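Long-range contacts in sialidase B (PDB 4XJU), which catalyses the hydrolysis of alpha-(2->3)-, alpha-(2->6)- and alpha-(2->8)-linked terminal sialic acids in oligosaccharides, glycoproteins and glycolipids: residues H231-K236 and S284-D289; D306-G311 and G449-P454; S579-G584 and G612-A617. The protein carries 1 engineered substitution. All coordinates share one frame; numbering follows the deposited sequence. Where two conformers were deposited one is given.

Contact 1: H231-K236 and S284-D289; sequences HDSKSK and SASFID. With 19D ((1R,2R,3R,4R,5R,7R)-2-(acetylamino)-7-[(1R)-1,2-dihydroxyethyl]-4-fluoro-3-hydroxy-6,8-dioxabicyclo[3.2.1]octane-5-carboxylic acid), chain G.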
loop_
_atom_site.group_PDB
_atom_site.type_symbol
_atom_site.label_atom_id
_atom_site.label_comp_id
_atom_site.label_asym_id
_atom_site.label_seq_id
_atom_site.Cartn_x
_atom_site.Cartn_y
_atom_site.Cartn_z
ATOM N N HIS A 231 6.730 -3.375 5.747
ATOM C CA HIS A 231 6.663 -3.080 7.185
ATOM C C HIS A 231 6.361 -1.615 7.471
ATOM O O HIS A 231 6.900 -0.728 6.794
ATOM C CB HIS A 231 8.012 -3.390 7.849
ATOM C CG HIS A 231 8.390 -4.837 7.844
ATOM N ND1 HIS A 231 7.561 -5.831 8.348
ATOM C CD2 HIS A 231 9.512 -5.469 7.438
ATOM C CE1 HIS A 231 8.155 -6.996 8.227
ATOM N NE2 HIS A 231 9.348 -6.811 7.676
ATOM N N ASP A 232 5.525 -1.343 8.479
ATOM C CA ASP A 232 5.368 0.027 8.973
ATOM C C ASP A 232 6.647 0.426 9.708
ATOM O O ASP A 232 7.491 -0.423 10.000
ATOM C CB ASP A 232 4.152 0.155 9.909
ATOM C CG ASP A 232 4.196 -0.824 11.071
ATOM O OD1 ASP A 232 4.440 -2.028 10.834
ATOM O OD2 ASP A 232 3.982 -0.399 12.229
ATOM N N SER A 233 6.802 1.718 9.990
ATOM C CA SER A 233 7.935 2.200 10.790
ATOM C C SER A 233 8.033 1.378 12.087
ATOM O O SER A 233 6.996 0.983 12.621
ATOM C CB SER A 233 7.737 3.677 11.129
ATOM O OG SER A 233 7.545 4.444 9.953
ATOM N N LYS A 234 9.238 1.110 12.608
ATOM C CA LYS A 234 10.525 1.591 12.074
ATOM C C LYS A 234 10.873 0.979 10.724
ATOM O O LYS A 234 10.711 -0.224 10.505
ATOM C CB LYS A 234 11.660 1.271 13.064
ATOM C CG LYS A 234 11.865 -0.232 13.348
ATOM C CD LYS A 234 12.881 -0.483 14.470
ATOM C CE LYS A 234 13.002 -1.978 14.805
ATOM N NZ LYS A 234 14.017 -2.230 15.880
ATOM N N SER A 235 11.320 1.818 9.796
ATOM C CA SER A 235 11.767 1.340 8.490
ATOM C C SER A 235 12.396 2.510 7.774
ATOM O O SER A 235 12.689 3.536 8.388
ATOM C CB SER A 235 10.579 0.823 7.676
ATOM O OG SER A 235 11.018 0.142 6.502
ATOM N N LYS A 236 12.599 2.369 6.478
ATOM C CA LYS A 236 12.757 3.555 5.642
ATOM C C LYS A 236 11.515 3.696 4.775
ATOM O O LYS A 236 11.156 2.782 4.028
ATOM C CB LYS A 236 13.995 3.490 4.752
ATOM C CG LYS A 236 14.015 4.658 3.754
ATOM C CD LYS A 236 15.266 4.678 2.878
ATOM C CE LYS A 236 15.203 5.843 1.899
ATOM N NZ LYS A 236 15.249 7.181 2.566
ATOM N N SER A 284 16.917 3.814 10.386
ATOM C CA SER A 284 16.477 4.881 9.486
ATOM C C SER A 284 15.306 5.689 10.034
ATOM O O SER A 284 14.424 5.168 10.733
ATOM C CB SER A 284 16.063 4.296 8.125
ATOM O OG SER A 284 15.555 5.309 7.254
ATOM N N ALA A 285 15.302 6.974 9.705
ATOM C CA ALA A 285 14.144 7.814 9.962
ATOM C C ALA A 285 13.124 7.558 8.853
ATOM O O ALA A 285 13.465 7.051 7.772
ATOM C CB ALA A 285 14.549 9.287 10.011
ATOM N N SER A 286 11.863 7.890 9.114
ATOM C CA SER A 286 10.821 7.640 8.130
ATOM C C SER A 286 9.635 8.577 8.260
ATOM O O SER A 286 9.454 9.236 9.287
ATOM C CB SER A 286 10.347 6.190 8.210
ATOM O OG SER A 286 9.895 5.867 9.519
ATOM N N PHE A 287 8.838 8.632 7.191
ATOM C CA PHE A 287 7.490 9.203 7.217
ATOM C C PHE A 287 6.474 8.079 7.013
ATOM O O PHE A 287 6.785 7.057 6.423
ATOM C CB PHE A 287 7.338 10.239 6.091
ATOM C CG PHE A 287 8.357 11.339 6.143
ATOM C CD1 PHE A 287 8.126 12.479 6.891
ATOM C CD2 PHE A 287 9.550 11.232 5.444
ATOM C CE1 PHE A 287 9.074 13.501 6.935
ATOM C CE2 PHE A 287 10.498 12.243 5.484
ATOM C CZ PHE A 287 10.259 13.378 6.223
ATOM N N ILE A 288 5.247 8.258 7.486
ATOM C CA ILE A 288 4.243 7.203 7.350
ATOM C C ILE A 288 2.850 7.791 7.510
ATOM O O ILE A 288 2.665 8.690 8.323
ATOM C CB ILE A 288 4.504 6.051 8.377
ATOM C CG1 ILE A 288 3.443 4.958 8.287
ATOM C CG2 ILE A 288 4.607 6.581 9.814
ATOM C CD1 ILE A 288 3.841 3.723 9.072
ATOM N N ASP A 289 1.897 7.296 6.720
ATOM C CA ASP A 289 0.485 7.706 6.766
ATOM C C ASP A 289 0.264 9.173 6.387
ATOM O O ASP A 289 0.214 10.039 7.256
ATOM C CB ASP A 289 -0.129 7.439 8.147
ATOM C CG ASP A 289 -0.227 5.969 8.469
ATOM O OD1 ASP A 289 -0.008 5.146 7.562
ATOM O OD2 ASP A 289 -0.520 5.633 9.643
HETATM C C1 19D G . -2.207 -1.491 9.507
HETATM O O1A 19D G . -3.169 -1.733 10.298
HETATM O O1B 19D G . -2.011 -2.109 8.448
HETATM C C2 19D G . -1.265 -0.390 9.919
HETATM C C3 19D G . -0.627 0.404 8.753
HETATM C C4 19D G . -0.376 1.906 9.162
HETATM O O4 19D G . 0.601 2.452 8.273
HETATM C C5 19D G . 0.151 1.967 10.696
HETATM N N5 19D G . 0.389 3.354 11.073
HETATM C C6 19D G . -0.792 1.112 11.565
HETATM O O6 19D G . -1.871 0.549 10.816
HETATM C C7 19D G . -0.064 -0.192 11.882
HETATM O O7 19D G . -0.251 -1.022 10.698
HETATM C C8 19D G . -0.438 -0.910 13.196
HETATM O O8 19D G . -1.828 -1.259 13.322
HETATM C C9 19D G . -0.050 -0.072 14.410
HETATM O O9 19D G . -0.978 0.989 14.640
HETATM C C10 19D G . 1.365 3.631 11.936
HETATM O O10 19D G . 2.072 2.753 12.426
HETATM C C11 19D G . 1.546 5.074 12.260
HETATM F F1 19D G . 0.242 -0.159 8.369
HETATM O O HOH W 1 11.664 4.924 11.264
HETATM O O HOH W 2 16.325 7.230 5.341
#

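Contact 2: D306-G311 and G449-P454; sequences DVMPAG and GTYLCP. With 19D ((1R,2R,3R,4R,5R,7R)-2-(acetylamino)-7-[(1R)-1,2-dihydroxyethyl]-4-fluoro-3-hydroxy-6,8-dioxabicyclo[3.2.1]octane-5-carboxylic acid), chain G.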
loop_
_atom_site.group_PDB
_atom_site.type_symbol
_atom_site.label_atom_id
_atom_site.label_comp_id
_atom_site.label_asym_id
_atom_site.label_seq_id
_atom_site.Cartn_x
_atom_site.Cartn_y
_atom_site.Cartn_z
ATOM N N ASP A 306 2.854 11.387 9.364
ATOM C CA ASP A 306 3.598 11.186 10.601
ATOM C C ASP A 306 5.079 11.206 10.283
ATOM O O ASP A 306 5.488 10.827 9.179
ATOM C CB ASP A 306 3.295 9.831 11.260
ATOM C CG ASP A 306 1.811 9.594 11.525
ATOM O OD1 ASP A 306 1.020 10.553 11.690
ATOM O OD2 ASP A 306 1.428 8.400 11.570
ATOM N N VAL A 307 5.880 11.637 11.252
ATOM C CA VAL A 307 7.333 11.605 11.122
ATOM C C VAL A 307 7.916 10.776 12.241
ATOM O O VAL A 307 7.610 10.997 13.415
ATOM C CB VAL A 307 7.951 13.000 11.245
ATOM C CG1 VAL A 307 9.374 12.977 10.690
ATOM C CG2 VAL A 307 7.105 14.019 10.529
ATOM N N MET A 308 8.783 9.844 11.876
ATOM C CA MET A 308 9.428 8.967 12.838
ATOM C C MET A 308 10.939 9.161 12.799
ATOM O O MET A 308 11.553 9.034 11.740
ATOM C CB MET A 308 9.114 7.509 12.496
ATOM C CG MET A 308 7.635 7.188 12.483
ATOM S SD MET A 308 6.978 7.094 14.159
ATOM C CE MET A 308 5.284 6.679 13.760
ATOM N N PRO A 309 11.546 9.455 13.957
ATOM C CA PRO A 309 13.010 9.558 14.022
ATOM C C PRO A 309 13.643 8.186 13.806
ATOM O O PRO A 309 12.937 7.168 13.809
ATOM C CB PRO A 309 13.280 10.053 15.455
ATOM C CG PRO A 309 11.958 10.585 15.948
ATOM C CD PRO A 309 10.906 9.763 15.244
ATOM N N ALA A 310 14.961 8.170 13.623
ATOM C CA ALA A 310 15.708 6.954 13.308
ATOM C C ALA A 310 15.382 5.810 14.261
ATOM O O ALA A 310 15.432 5.970 15.483
ATOM C CB ALA A 310 17.201 7.239 13.316
ATOM N N GLY A 311 15.036 4.660 13.684
ATOM C CA GLY A 311 14.732 3.463 14.451
ATOM C C GLY A 311 13.429 3.471 15.230
ATOM O O GLY A 311 13.185 2.571 16.040
ATOM N N GLY A 449 2.738 12.311 20.045
ATOM C CA GLY A 449 1.876 12.864 19.017
ATOM C C GLY A 449 0.695 11.968 18.710
ATOM O O GLY A 449 0.723 10.755 18.967
ATOM N N THR A 450 -0.359 12.561 18.158
ATOM C CA THR A 450 -1.469 11.770 17.656
ATOM C C THR A 450 -1.046 11.182 16.328
ATOM O O THR A 450 -0.009 11.563 15.766
ATOM C CB THR A 450 -2.757 12.609 17.490
ATOM O OG1 THR A 450 -2.508 13.695 16.592
ATOM C CG2 THR A 450 -3.206 13.156 18.833
ATOM N N TYR A 451 -1.837 10.241 15.834
ATOM C CA TYR A 451 -1.523 9.594 14.571
ATOM C C TYR A 451 -2.452 10.098 13.483
ATOM O O TYR A 451 -3.677 10.082 13.631
ATOM C CB TYR A 451 -1.632 8.076 14.713
ATOM C CG TYR A 451 -0.537 7.509 15.576
ATOM C CD1 TYR A 451 0.730 7.293 15.055
ATOM C CD2 TYR A 451 -0.764 7.202 16.909
ATOM C CE1 TYR A 451 1.749 6.780 15.837
ATOM C CE2 TYR A 451 0.253 6.681 17.710
ATOM C CZ TYR A 451 1.509 6.478 17.161
ATOM O OH TYR A 451 2.554 5.966 17.910
ATOM N N LEU A 452 -1.864 10.562 12.389
ATOM C CA LEU A 452 -2.653 11.118 11.303
ATOM C C LEU A 452 -3.503 10.037 10.653
ATOM O O LEU A 452 -3.053 8.906 10.447
ATOM C CB LEU A 452 -1.729 11.725 10.247
ATOM C CG LEU A 452 -2.446 12.512 9.158
ATOM C CD1 LEU A 452 -2.985 13.806 9.728
ATOM C CD2 LEU A 452 -1.461 12.788 8.032
ATOM N N CYS A 453 -4.744 10.384 10.338
ATOM C CA CYS A 453 -5.618 9.470 9.620
ATOM C C CYS A 453 -5.306 9.603 8.150
ATOM O O CYS A 453 -5.466 10.673 7.574
ATOM C CB CYS A 453 -7.080 9.808 9.869
ATOM S SG CYS A 453 -7.558 9.634 11.604
ATOM N N PRO A 454 -4.841 8.512 7.537
ATOM C CA PRO A 454 -4.420 8.648 6.145
ATOM C C PRO A 454 -5.595 8.819 5.199
ATOM O O PRO A 454 -6.706 8.331 5.447
ATOM C CB PRO A 454 -3.702 7.324 5.860
ATOM C CG PRO A 454 -4.236 6.351 6.890
ATOM C CD PRO A 454 -4.527 7.188 8.101
HETATM C C1 19D G . -2.207 -1.491 9.507
HETATM O O1A 19D G . -3.169 -1.733 10.298
HETATM O O1B 19D G . -2.011 -2.109 8.448
HETATM C C2 19D G . -1.265 -0.390 9.919
HETATM C C3 19D G . -0.627 0.404 8.753
HETATM C C4 19D G . -0.376 1.906 9.162
HETATM O O4 19D G . 0.601 2.452 8.273
HETATM C C5 19D G . 0.151 1.967 10.696
HETATM N N5 19D G . 0.389 3.354 11.073
HETATM C C6 19D G . -0.792 1.112 11.565
HETATM O O6 19D G . -1.871 0.549 10.816
HETATM C C7 19D G . -0.064 -0.192 11.882
HETATM O O7 19D G . -0.251 -1.022 10.698
HETATM C C8 19D G . -0.438 -0.910 13.196
HETATM O O8 19D G . -1.828 -1.259 13.322
HETATM C C9 19D G . -0.050 -0.072 14.410
HETATM O O9 19D G . -0.978 0.989 14.640
HETATM C C10 19D G . 1.365 3.631 11.936
HETATM O O10 19D G . 2.072 2.753 12.426
HETATM C C11 19D G . 1.546 5.074 12.260
HETATM F F1 19D G . 0.242 -0.159 8.369
HETATM O O HOH W 3 -0.950 7.606 11.442
#

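Contact 3: S579-G584 and G612-A617; sequences SGRKGG and GYAYSA. With 19D ((1R,2R,3R,4R,5R,7R)-2-(acetylamino)-7-[(1R)-1,2-dihydroxyethyl]-4-fluoro-3-hydroxy-6,8-dioxabicyclo[3.2.1]octane-5-carboxylic acid), chain G.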
loop_
_atom_site.group_PDB
_atom_site.type_symbol
_atom_site.label_atom_id
_atom_site.label_comp_id
_atom_site.label_asym_id
_atom_site.label_seq_id
_atom_site.Cartn_x
_atom_site.Cartn_y
_atom_site.Cartn_z
ATOM N N SER A 579 -13.214 -11.888 8.489
ATOM C CA SER A 579 -12.111 -12.838 8.547
ATOM C C SER A 579 -10.744 -12.226 8.210
ATOM O O SER A 579 -9.758 -12.443 8.923
ATOM C CB SER A 579 -12.399 -14.033 7.630
ATOM O OG SER A 579 -13.626 -14.654 7.973
ATOM N N GLY A 580 -10.679 -11.461 7.127
ATOM C CA GLY A 580 -9.417 -10.859 6.715
ATOM C C GLY A 580 -9.622 -9.561 5.960
ATOM O O GLY A 580 -10.748 -9.050 5.898
ATOM N N ARG A 581 -8.547 -9.005 5.406
ATOM C CA ARG A 581 -8.677 -7.818 4.555
ATOM C C ARG A 581 -8.914 -8.307 3.147
ATOM O O ARG A 581 -7.976 -8.466 2.360
ATOM C CB ARG A 581 -7.425 -6.935 4.644
ATOM C CG ARG A 581 -7.252 -6.352 6.060
ATOM C CD ARG A 581 -6.115 -5.374 6.174
ATOM N NE ARG A 581 -6.256 -4.570 7.393
ATOM C CZ ARG A 581 -5.294 -3.826 7.917
ATOM N NH1 ARG A 581 -4.106 -3.780 7.327
ATOM N NH2 ARG A 581 -5.527 -3.127 9.016
ATOM N N LYS A 582 -10.182 -8.576 2.851
ATOM C CA LYS A 582 -10.600 -9.100 1.562
ATOM C C LYS A 582 -12.063 -8.733 1.341
ATOM O O LYS A 582 -12.701 -8.155 2.222
ATOM C CB LYS A 582 -10.399 -10.629 1.521
ATOM C CG LYS A 582 -11.064 -11.371 2.679
ATOM C CD LYS A 582 -10.700 -12.867 2.674
ATOM C CE LYS A 582 -11.237 -13.552 3.926
ATOM N NZ LYS A 582 -10.766 -14.962 4.077
ATOM N N GLY A 583 -12.596 -9.055 0.171
ATOM C CA GLY A 583 -13.983 -8.736 -0.132
ATOM C C GLY A 583 -14.214 -7.242 -0.237
ATOM O O GLY A 583 -15.126 -6.710 0.382
ATOM N N GLY A 584 -13.389 -6.562 -1.028
ATOM C CA GLY A 584 -13.505 -5.126 -1.156
ATOM C C GLY A 584 -14.837 -4.713 -1.754
ATOM O O GLY A 584 -15.356 -5.367 -2.662
ATOM N N GLY A 612 -7.964 -10.191 -1.927
ATOM C CA GLY A 612 -7.519 -9.202 -0.970
ATOM C C GLY A 612 -7.910 -7.774 -1.289
ATOM O O GLY A 612 -7.930 -7.348 -2.452
ATOM N N TYR A 613 -8.230 -7.030 -0.236
ATOM C CA TYR A 613 -8.575 -5.618 -0.354
ATOM C C TYR A 613 -8.339 -4.970 0.991
ATOM O O TYR A 613 -8.970 -5.341 1.986
ATOM C CB TYR A 613 -10.052 -5.472 -0.736
ATOM C CG TYR A 613 -10.455 -4.062 -1.143
ATOM C CD1 TYR A 613 -10.900 -3.129 -0.201
ATOM C CD2 TYR A 613 -10.420 -3.676 -2.478
ATOM C CE1 TYR A 613 -11.291 -1.830 -0.594
ATOM C CE2 TYR A 613 -10.791 -2.397 -2.871
ATOM C CZ TYR A 613 -11.232 -1.487 -1.938
ATOM O OH TYR A 613 -11.606 -0.224 -2.368
ATOM N N ALA A 614 -7.415 -4.018 1.057
ATOM C CA ALA A 614 -7.063 -3.445 2.355
ATOM C C ALA A 614 -7.284 -1.942 2.413
ATOM O O ALA A 614 -8.420 -1.474 2.267
ATOM C CB ALA A 614 -5.638 -3.813 2.744
ATOM N N TYR A 615 -6.229 -1.170 2.634
ATOM C CA TYR A 615 -6.408 0.284 2.656
ATOM C C TYR A 615 -6.800 0.765 1.266
ATOM O O TYR A 615 -6.440 0.149 0.259
ATOM C CB TYR A 615 -5.139 1.014 3.110
ATOM C CG TYR A 615 -4.864 0.993 4.600
ATOM C CD1 TYR A 615 -5.010 -0.168 5.346
ATOM C CD2 TYR A 615 -4.401 2.124 5.249
ATOM C CE1 TYR A 615 -4.730 -0.186 6.721
ATOM C CE2 TYR A 615 -4.108 2.115 6.605
ATOM C CZ TYR A 615 -4.268 0.963 7.332
ATOM O OH TYR A 615 -3.970 0.984 8.673
ATOM N N SER A 616 -7.527 1.876 1.207
ATOM C CA SER A 616 -8.036 2.370 -0.068
ATOM C C SER A 616 -8.197 3.872 -0.050
ATOM O O SER A 616 -8.217 4.498 1.013
ATOM C CB SER A 616 -9.383 1.731 -0.388
ATOM O OG SER A 616 -10.342 2.053 0.606
ATOM N N ALA A 617 -8.316 4.436 -1.248
ATOM C CA ALA A 617 -8.555 5.851 -1.445
ATOM C C ALA A 617 -9.618 5.948 -2.520
ATOM O O ALA A 617 -9.572 5.222 -3.504
ATOM C CB ALA A 617 -7.287 6.524 -1.927
HETATM C C1 19D G . -2.207 -1.491 9.507
HETATM O O1A 19D G . -3.169 -1.733 10.298
HETATM O O1B 19D G . -2.011 -2.109 8.448
HETATM C C2 19D G . -1.265 -0.390 9.919
HETATM C C3 19D G . -0.627 0.404 8.753
HETATM C C4 19D G . -0.376 1.906 9.162
HETATM O O4 19D G . 0.601 2.452 8.273
HETATM C C5 19D G . 0.151 1.967 10.696
HETATM N N5 19D G . 0.389 3.354 11.073
HETATM C C6 19D G . -0.792 1.112 11.565
HETATM O O6 19D G . -1.871 0.549 10.816
HETATM C C7 19D G . -0.064 -0.192 11.882
HETATM O O7 19D G . -0.251 -1.022 10.698
HETATM C C8 19D G . -0.438 -0.910 13.196
HETATM O O8 19D G . -1.828 -1.259 13.322
HETATM C C9 19D G . -0.050 -0.072 14.410
HETATM O O9 19D G . -0.978 0.989 14.640
HETATM C C10 19D G . 1.365 3.631 11.936
HETATM O O10 19D G . 2.072 2.753 12.426
HETATM C C11 19D G . 1.546 5.074 12.260
HETATM F F1 19D G . 0.242 -0.159 8.369
#

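Contact 1: H231-K236 and S284-D289
Ile-288 wedges its two branches between the 231-236 loop and the bound 19D. With CG1 anti to the backbone N (chi1 178°), that branch carries CD1 to 3.7 Å from Asp-232 CB. The same methyl lies 3.6 Å from O4 of the ligand. The other methyl, CG2, turns to Ser-233 and stops 3.6 Å from its OG. That hydroxyl also makes a 2.8 Å hydrogen bond to Ser-286 OG, the one direct hydrogen bond between the segments. In the six-bladed sialidase propeller such loops line the central pocket; here the 231-236 loop, bent by a cis peptide before Lys-234, links strands 219-226 and 237-244 and packs on strand 286-294 of another sheet. It brings with it Asp-232, the probable proton acceptor. Asp-289, next along the strand, grips the ligand with both carboxylate oxygens: OD1 accepts from O4 of 19D (2.9 Å) and OD2 from N5 (2.8 Å). Farther from the ligand, a water held by Ser-286 OG and Ser-284 O (2.8 Å from the latter) bonds weakly to Ser-235 N. The Lys-236 chain runs past Ser-284 and bends at its end, where NZ shares a second water with Ser-284 OG and forms a salt bridge with Glu-265.

Contact 2: D306-G311 and G449-P454
Asp-306 and Leu-452 supply the direct polar link. The backbone N-H of Leu-452 points almost straight (166°) at Asp-306 OD1, 3.0 Å from its N, and meets the lone pair on the side of the other oxygen. The same OD1 is pressed close to Leu-452 CB, at 3.3 Å. A water bonded to Leu-452 O, 2.7 Å from that oxygen, also lies beside Asp-306 OD2. The remaining contacts are van der Waals and converge on Tyr-451. Its ring offers an edge to Asp-306: OD2 lies in the ring plane, 3.7 Å from CD1, with carboxylate and ring turned 73° apart. Farther along that edge, the bend of Met-308 at chi2 (-74°) brings CE to 4.1 Å from Tyr-451 CE1. The acetamido methyl of 19D, C11, lies against Asp-306 and Tyr-451, 3.4 Å from Asp-306 OD2 and 3.7 Å from Tyr-451 CD1, which makes them part of the wall round the N-acetyl group. In the mixed propeller sheet, strand 286-294 runs between strands 301-308 and 451-459, and Ile-288 pairs with Asp-306 there; from that point the aspartate side chain reaches across to Leu-452 on strand 451-459.

Contact 3: S579-G584 and G612-A617
Arg-581 and Lys-582 meet Gly-612 and Tyr-613 with backbones running 90° apart, joined by a single beta bridge of Lys-582 with Gly-612 and by the bond from Tyr-613 N to Arg-581 O (3.0 Å). Gly-584 lays its CA over one face of the Tyr-613 ring, 3.6 Å from the ring centroid, a close CH-pi contact possible because Gly-584 has no side chain to strike the ring; the Tyr-613 hydroxyl is hydrogen-bonded to Ser-573. Arg-581, extended from CG to NE, slides along Ala-614, with CD 3.8 Å from that residue's CB. Its guanidinium then turns a face to the edge of the Tyr-615 ring, NH1 lying 3.7 Å from CE1. Two nearly straight bonds grip the ligand carboxylate side by side: NH1 to O1B of 19D (2.9 Å) and NH2 to O1A (3.0 Å). Thr-553, Gly-552 and Ser-635 hold the other N-H groups and fix the rotation of the guanidinium. Tyr-615 OH, hydrogen-bonded to Glu-503, comes to 3.0 Å from O6 of 19D. Arg-581 with Arg-207 and Arg-519 forms the arginine triad characteristic of sialidases, beside the tyrosine and glutamate pair in which Tyr-615 is the probable nucleophile.

How the contacts relate
From the N terminus, the contacts close one after another; none nests in or crosses another. Contact 1 closes a 47-residue excursion, fastening the loop after strand 219-226 to the start of strand 286-294. Strand 301-308 follows directly and pairs with 286-294, so contact 2 opens against contact 1; it then shuts on strand 451-459 of the same sheet a much longer loop of 137 residues, which includes the antiparallel sheet of strands 324-327 to 413-414. Contact 3 closes 27 residues late in the chain, joining the approaches to strands 584-591 and 616-620. Its centre lies about 22 Å from that of contact 1 and about 23 Å from contact 2's, yet Pro-454 packs on Tyr-615, and all three meet at the pocket holding 19D.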